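Local coordinates for probable tRNA pseudouridine synthase D (Methanosarcina mazei, PDB 1Z2Z), which probably converts uridine 13 of transfer RNA to pseudouridine, as a member of the TruD family of pseudouridine synthases, at residues M1-I6 / N13-D18; K154-E159 / Y429-P434; V388-K393 / A422-R427. All blocks are in the same frame, centred on the assembly; numbering follows the deposited sequence.

In the fold
Contact 1 lies at the surface, contact 2 is buried and contact 3 is partly buried and nearest the centre of the chain. Contacts 2 and 3 share helix 423-430: near its start it packs apolar branches on strand 389-391, and at its end it meets helix 146-163 through a tyrosine and two threonines, with Lys431 just past the helix beside them. Contact 1, a local fold-back of the N-terminal tail, touches both. Its Tyr15 packs on Lys431 of contact 2 and on Arg427 of contact 3, and Asp18 N is probably bonded to Glu159 OE1. The chemistry differs: contact 1 packs Met1 and Val3 about Tyr15, contact 2 combines a CH-pi touch with a phenol-to-threonine hydrogen bond, and contact 3 is methyl against methyl.

Contact 1: residues M1-I6 / N13-D18; sequences MEVPEI and NLYSTD
The N-terminal tail that leads into helix 5-8 folds back over the loop following that helix, and Val3 meets Tyr15 where the two segments pack. The two backbones come nearest at Val3 and Asn13, whose CA atoms are 6.0 Å apart, but their touching parts run 125° apart, and no hydrogen bonds join them. Side chains do the work. Val3 CG2 comes obliquely to the phenol ring and lies 3.3 Å from Tyr15 CE2. The same methyl also touches the backbone, 3.8 Å from Leu14 N. With CG1 anti to the backbone N (chi1 169°), Val3 has CG2 on the side opposite its own carbonyl carbon, and this is the branch that reaches the ring. Glu2 contributes its carbonyl: Glu2 O sits near the ring plane at the edge, 4.0 Å from Tyr15 CE2. Met1, a selenomethionine, makes an oblique Met-aromatic contact, its SE 5.4 Å from the centroid of the Tyr15 ring; Met1 is poorly ordered, so this touch is placed less securely. Pro4, the N-cap of helix 5-8, brushes the phenol oxygen with CD. Beyond the two segments, Tyr15 packs on Arg427 and Glu428 of helix 423-430, Leu14 turns to Cys283 and Ile286 of helix 263-287, and Thr17 touches Glu159 and Ile160 of helix 146-163.

Contact 2: residues K154-E159 / Y429-P434; sequences KKTTDE and YMKVNP
Thr156 and Thr157, neighbours on helix 146-163, receive the ring of Tyr429 in two different ways. Thr156 sets its methyl over one face: CG2 stands 4.2 Å from the centroid of the Tyr429 ring and 10° off the normal, a CH-pi contact. Thr157 works at the ring's edge, where Tyr429 OH donates a hydrogen bond to Thr157 OG1 at 3.2 Å. That hydroxyl is already tied to its own helix: chi1 of -60° puts OG1 beside the backbone N, where it donates to Leu153 O of the preceding turn and accepts from the phenol. This is where two helices meet: Tyr429 belongs to the last turn of helix 423-430, and Lys431 is the first residue past it, leaving helical geometry with phi of 40°. The lysine side chain runs back toward Thr156 and makes the loose part of the contact, with NZ 4.3 Å from Thr156 CG2; its buried ammonium is bonded instead to Thr17 OG1, Thr19 OG1 and Glu428 O. Against the packed ring stands the solvent side of helix 146-163, where Lys154 and Lys155 are exposed.

Contact 3: residues V388-K393 / A422-R427; sequences VLLEVK and ATTVLR
Leu390 and Val392 pack against Thr424 and Val425 in a small apolar strand-to-helix contact, where strand 389-391 and the residue just after it face the first turn of helix 423-430. That strand pairs antiparallel with strand 165-167, while the helix also lies against strands 130-142 and 408-417 of the large mixed sheet, in keeping with the pseudouridine synthase fold. The contact thus joins the small two-stranded sheet to the helix that packs on the large one. Its two pairs are separate. Leu390 CD1 crosses at an angle to meet Thr424 CG2 at 3.7 Å, touching the methyl of the threonine rather than its hydroxyl. The two CA atoms behind that touch, of Leu390 and Thr424, are 8.5 Å apart, so the side chains span the distance. Leu390 and Val392, alternate residues of the extended chain, both send their side chains toward the helix. Val166 of strand 165-167 touches both Val392 and Thr424, and Leu416 of strand 408-417 touches both Val392 and Val425, bordering the contact. In the second pair the valines slide past each other in opposite directions: Val425, with CG1 anti to its backbone N (chi1 175°), presents the other branch, and its CG2 lies 3.7 Å from Val392 CG1.

Contact 1: residues M1-I6 / N13-D18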
# COMPACT_ATOMS: atom_id res chain seq x y z
N MSE A 1 7.48 4.08 23.41
CA MSE A 1 6.20 4.74 22.99
C MSE A 1 5.00 3.79 22.91
O MSE A 1 5.05 2.66 23.40
CB MSE A 1 6.37 5.44 21.63
CG MSE A 1 6.72 6.92 21.73
SE MSE A 1 6.68 7.84 20.01
CE MSE A 1 4.75 8.01 19.79
N GLU A 2 3.94 4.29 22.28
CA GLU A 2 2.69 3.55 22.11
C GLU A 2 2.23 3.46 20.64
O GLU A 2 2.17 4.46 19.93
CB GLU A 2 1.59 4.21 22.96
CG GLU A 2 1.76 4.06 24.47
CD GLU A 2 1.41 2.66 24.97
OE1 GLU A 2 1.93 1.67 24.41
OE2 GLU A 2 0.62 2.55 25.94
N VAL A 3 1.90 2.24 20.21
CA VAL A 3 1.44 1.96 18.85
C VAL A 3 0.11 1.19 18.86
O VAL A 3 -0.06 0.22 19.60
CB VAL A 3 2.48 1.12 18.04
CG1 VAL A 3 1.87 0.62 16.74
CG2 VAL A 3 3.70 1.97 17.75
N PRO A 4 -0.84 1.61 18.01
CA PRO A 4 -2.14 0.95 17.95
C PRO A 4 -2.05 -0.53 17.67
O PRO A 4 -1.23 -0.99 16.87
CB PRO A 4 -2.87 1.72 16.85
CG PRO A 4 -1.78 2.23 15.99
CD PRO A 4 -0.74 2.66 16.97
N GLU A 5 -2.91 -1.27 18.35
CA GLU A 5 -2.98 -2.71 18.18
C GLU A 5 -3.18 -3.05 16.71
O GLU A 5 -2.62 -4.02 16.21
CB GLU A 5 -4.14 -3.27 18.99
CG GLU A 5 -3.78 -3.57 20.43
CD GLU A 5 -2.76 -4.68 20.55
OE1 GLU A 5 -1.56 -4.37 20.74
OE2 GLU A 5 -3.16 -5.85 20.42
N ILE A 6 -3.98 -2.23 16.03
CA ILE A 6 -4.26 -2.47 14.62
C ILE A 6 -3.00 -2.66 13.81
O ILE A 6 -2.91 -3.57 12.99
CB ILE A 6 -5.12 -1.32 14.03
CG1 ILE A 6 -6.55 -1.47 14.55
CG2 ILE A 6 -5.15 -1.37 12.51
CD1 ILE A 6 -7.05 -2.90 14.47
N ASN A 13 5.22 -2.23 14.73
CA ASN A 13 5.07 -2.04 16.16
C ASN A 13 5.96 -0.94 16.69
O ASN A 13 6.30 -0.93 17.87
CB ASN A 13 5.38 -3.34 16.91
CG ASN A 13 6.87 -3.51 17.16
OD1 ASN A 13 7.69 -3.39 16.25
ND2 ASN A 13 7.22 -3.80 18.41
N LEU A 14 6.33 -0.00 15.84
CA LEU A 14 7.19 1.09 16.29
C LEU A 14 7.30 2.17 15.24
O LEU A 14 6.45 2.28 14.37
CB LEU A 14 8.57 0.56 16.63
CG LEU A 14 9.28 -0.19 15.51
CD1 LEU A 14 10.27 0.71 14.78
CD2 LEU A 14 10.00 -1.35 16.12
N TYR A 15 8.36 2.96 15.34
CA TYR A 15 8.60 4.09 14.44
C TYR A 15 10.10 4.32 14.27
O TYR A 15 10.84 4.40 15.26
CB TYR A 15 7.98 5.36 15.03
CG TYR A 15 6.49 5.29 15.28
CD1 TYR A 15 5.58 5.60 14.26
CD2 TYR A 15 5.97 4.97 16.53
CE1 TYR A 15 4.20 5.59 14.49
CE2 TYR A 15 4.59 4.97 16.77
CZ TYR A 15 3.71 5.28 15.75
OH TYR A 15 2.36 5.28 15.96
N SER A 16 10.57 4.44 13.03
CA SER A 16 11.99 4.68 12.78
C SER A 16 12.42 5.99 13.44
O SER A 16 13.61 6.20 13.74
CB SER A 16 12.27 4.74 11.27
OG SER A 16 12.13 6.06 10.78
N THR A 17 11.46 6.87 13.68
CA THR A 17 11.74 8.15 14.32
C THR A 17 11.30 8.10 15.78
O THR A 17 10.29 7.48 16.11
CB THR A 17 10.98 9.28 13.62
OG1 THR A 17 9.57 9.06 13.77
CG2 THR A 17 11.33 9.34 12.14
N ASP A 18 12.05 8.76 16.66
CA ASP A 18 11.72 8.78 18.09
C ASP A 18 10.99 10.07 18.48
O ASP A 18 10.84 10.38 19.66
CB ASP A 18 12.99 8.65 18.92
CG ASP A 18 13.98 9.74 18.62
OD1 ASP A 18 15.06 9.42 18.07
OD2 ASP A 18 13.67 10.92 18.92

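Contact 2: residues K154-E159 / Y429-P434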
# COMPACT_ATOMS: atom_id res chain seq x y z
N LYS A 154 10.73 19.66 12.21
CA LYS A 154 12.13 19.68 11.80
C LYS A 154 12.90 18.49 12.35
O LYS A 154 13.77 17.95 11.68
CB LYS A 154 12.79 20.99 12.26
CG LYS A 154 14.21 21.20 11.71
CD LYS A 154 15.28 20.53 12.58
CE LYS A 154 16.58 20.28 11.81
NZ LYS A 154 16.43 19.20 10.78
N LYS A 155 12.56 18.09 13.57
CA LYS A 155 13.24 16.96 14.19
C LYS A 155 12.82 15.66 13.49
O LYS A 155 13.66 14.85 13.11
CB LYS A 155 12.92 16.89 15.69
CG LYS A 155 14.11 16.53 16.58
CD LYS A 155 13.68 16.17 18.00
CE LYS A 155 14.87 15.98 18.95
NZ LYS A 155 15.86 14.95 18.49
N THR A 156 11.51 15.48 13.30
CA THR A 156 11.01 14.28 12.65
C THR A 156 11.59 14.17 11.25
O THR A 156 11.87 13.08 10.77
CB THR A 156 9.46 14.28 12.54
OG1 THR A 156 8.89 14.67 13.80
CG2 THR A 156 8.95 12.90 12.17
N THR A 157 11.75 15.32 10.60
CA THR A 157 12.31 15.42 9.25
C THR A 157 13.78 15.02 9.28
O THR A 157 14.19 14.09 8.59
CB THR A 157 12.21 16.88 8.72
OG1 THR A 157 10.84 17.29 8.68
CG2 THR A 157 12.81 16.99 7.33
N ASP A 158 14.57 15.73 10.09
CA ASP A 158 16.00 15.46 10.24
C ASP A 158 16.31 13.97 10.34
O ASP A 158 17.11 13.44 9.57
CB ASP A 158 16.58 16.16 11.47
CG ASP A 158 17.74 15.38 12.09
OD1 ASP A 158 17.49 14.41 12.86
OD2 ASP A 158 18.91 15.71 11.80
N GLU A 159 15.69 13.29 11.30
CA GLU A 159 15.95 11.87 11.46
C GLU A 159 15.63 11.16 10.17
O GLU A 159 16.36 10.26 9.75
CB GLU A 159 15.12 11.28 12.61
CG GLU A 159 15.74 11.53 13.97
CD GLU A 159 14.94 10.95 15.11
OE1 GLU A 159 14.68 9.73 15.12
OE2 GLU A 159 14.55 11.73 16.01
N TYR A 429 5.13 10.92 10.85
CA TYR A 429 4.87 12.30 11.24
C TYR A 429 3.72 12.45 12.21
O TYR A 429 3.74 13.34 13.06
CB TYR A 429 4.55 13.17 10.03
CG TYR A 429 5.77 13.64 9.31
CD1 TYR A 429 6.40 12.82 8.38
CD2 TYR A 429 6.32 14.90 9.56
CE1 TYR A 429 7.53 13.25 7.71
CE2 TYR A 429 7.46 15.34 8.89
CZ TYR A 429 8.06 14.50 7.97
OH TYR A 429 9.19 14.89 7.31
N MSE A 430 2.71 11.59 12.09
CA MSE A 430 1.56 11.69 12.97
C MSE A 430 1.55 10.66 14.06
O MSE A 430 0.99 10.88 15.13
CB MSE A 430 0.26 11.56 12.18
CG MSE A 430 -0.07 12.73 11.29
SE MSE A 430 -1.50 12.24 10.09
CE MSE A 430 -3.01 12.72 11.21
N LYS A 431 2.17 9.52 13.78
CA LYS A 431 2.21 8.42 14.74
C LYS A 431 0.88 8.28 15.46
O LYS A 431 0.81 8.41 16.68
CB LYS A 431 3.33 8.64 15.77
CG LYS A 431 4.74 8.69 15.18
CD LYS A 431 5.82 8.63 16.25
CE LYS A 431 7.21 8.77 15.67
NZ LYS A 431 7.51 10.13 15.12
N VAL A 432 -0.19 8.03 14.71
CA VAL A 432 -1.51 7.86 15.32
C VAL A 432 -2.20 6.65 14.73
O VAL A 432 -1.71 6.05 13.78
CB VAL A 432 -2.41 9.10 15.09
CG1 VAL A 432 -1.88 10.29 15.89
CG2 VAL A 432 -2.46 9.43 13.62
N ASN A 433 -3.35 6.30 15.29
CA ASN A 433 -4.10 5.16 14.80
C ASN A 433 -4.39 5.34 13.30
O ASN A 433 -4.79 6.42 12.86
CB ASN A 433 -5.40 4.99 15.59
CG ASN A 433 -6.13 3.69 15.27
OD1 ASN A 433 -6.66 3.52 14.18
ND2 ASN A 433 -6.15 2.78 16.23
N PRO A 434 -4.19 4.27 12.51
CA PRO A 434 -4.42 4.29 11.06
C PRO A 434 -5.87 4.61 10.68
O PRO A 434 -6.15 5.00 9.54
CB PRO A 434 -3.99 2.89 10.63
CG PRO A 434 -4.29 2.06 11.83
CD PRO A 434 -3.77 2.93 12.95

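Contact 3: residues V388-K393 / A422-R427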
# COMPACT_ATOMS: atom_id res chain seq x y z
N VAL A 388 14.03 -2.05 1.88
CA VAL A 388 13.69 -1.71 3.25
C VAL A 388 13.36 -0.24 3.48
O VAL A 388 12.40 0.07 4.17
CB VAL A 388 14.85 -2.12 4.20
CG1 VAL A 388 14.56 -1.65 5.60
CG2 VAL A 388 15.01 -3.61 4.17
N LEU A 389 14.16 0.65 2.92
CA LEU A 389 13.96 2.07 3.06
C LEU A 389 13.11 2.59 1.90
O LEU A 389 13.25 2.14 0.77
CB LEU A 389 15.30 2.79 3.06
CG LEU A 389 15.27 4.31 2.84
CD1 LEU A 389 14.55 5.00 3.99
CD2 LEU A 389 16.69 4.84 2.71
N LEU A 390 12.23 3.54 2.19
CA LEU A 390 11.40 4.10 1.16
C LEU A 390 11.84 5.55 0.95
O LEU A 390 11.40 6.45 1.65
CB LEU A 390 9.94 4.04 1.58
CG LEU A 390 8.90 4.26 0.48
CD1 LEU A 390 7.59 3.60 0.89
CD2 LEU A 390 8.72 5.74 0.20
N GLU A 391 12.73 5.75 -0.02
CA GLU A 391 13.25 7.07 -0.34
C GLU A 391 12.14 8.12 -0.23
O GLU A 391 11.06 7.96 -0.81
CB GLU A 391 13.85 7.07 -1.74
CG GLU A 391 14.28 8.43 -2.28
CD GLU A 391 15.50 8.99 -1.59
OE1 GLU A 391 15.90 10.14 -1.91
OE2 GLU A 391 16.07 8.29 -0.72
N VAL A 392 12.43 9.18 0.52
CA VAL A 392 11.52 10.31 0.74
C VAL A 392 12.27 11.50 1.31
O VAL A 392 13.03 11.36 2.26
CB VAL A 392 10.36 9.95 1.72
CG1 VAL A 392 9.33 9.09 1.03
CG2 VAL A 392 10.90 9.22 2.92
N LYS A 393 12.06 12.68 0.73
CA LYS A 393 12.71 13.89 1.21
C LYS A 393 11.65 14.98 1.35
O LYS A 393 11.61 15.93 0.56
CB LYS A 393 13.79 14.33 0.23
CG LYS A 393 14.56 15.56 0.67
CD LYS A 393 15.81 15.75 -0.16
CE LYS A 393 16.63 16.86 0.43
NZ LYS A 393 16.71 16.64 1.91
N ALA A 422 1.24 7.35 0.49
CA ALA A 422 1.49 8.49 1.37
C ALA A 422 1.36 8.15 2.85
O ALA A 422 2.03 8.75 3.69
CB ALA A 422 0.55 9.63 1.03
N THR A 423 0.48 7.21 3.18
CA THR A 423 0.30 6.83 4.57
C THR A 423 1.62 6.38 5.16
O THR A 423 1.87 6.58 6.34
CB THR A 423 -0.69 5.68 4.72
OG1 THR A 423 -0.36 4.63 3.81
CG2 THR A 423 -2.11 6.17 4.47
N THR A 424 2.46 5.79 4.32
CA THR A 424 3.75 5.32 4.77
C THR A 424 4.65 6.48 5.21
O THR A 424 5.55 6.30 6.02
CB THR A 424 4.44 4.54 3.67
OG1 THR A 424 3.67 3.36 3.39
CG2 THR A 424 5.84 4.15 4.09
N VAL A 425 4.39 7.66 4.69
CA VAL A 425 5.19 8.81 5.05
C VAL A 425 4.57 9.51 6.25
O VAL A 425 5.28 9.94 7.15
CB VAL A 425 5.27 9.81 3.88
CG1 VAL A 425 6.01 11.07 4.32
CG2 VAL A 425 5.97 9.17 2.69
N LEU A 426 3.25 9.60 6.23
CA LEU A 426 2.49 10.27 7.29
C LEU A 426 2.62 9.62 8.66
O LEU A 426 2.73 10.31 9.66
CB LEU A 426 1.03 10.34 6.89
CG LEU A 426 0.73 11.27 5.72
CD1 LEU A 426 -0.76 11.21 5.42
CD2 LEU A 426 1.15 12.70 6.04
N ARG A 427 2.60 8.29 8.69
CA ARG A 427 2.71 7.57 9.95
C ARG A 427 3.90 8.04 10.82
O ARG A 427 3.77 8.17 12.03
CB ARG A 427 2.82 6.07 9.67
CG ARG A 427 2.62 5.19 10.89
CD ARG A 427 2.78 3.71 10.55
NE ARG A 427 4.13 3.24 10.81
CZ ARG A 427 4.55 2.77 11.98
NH1 ARG A 427 3.73 2.70 13.02
NH2 ARG A 427 5.81 2.40 12.12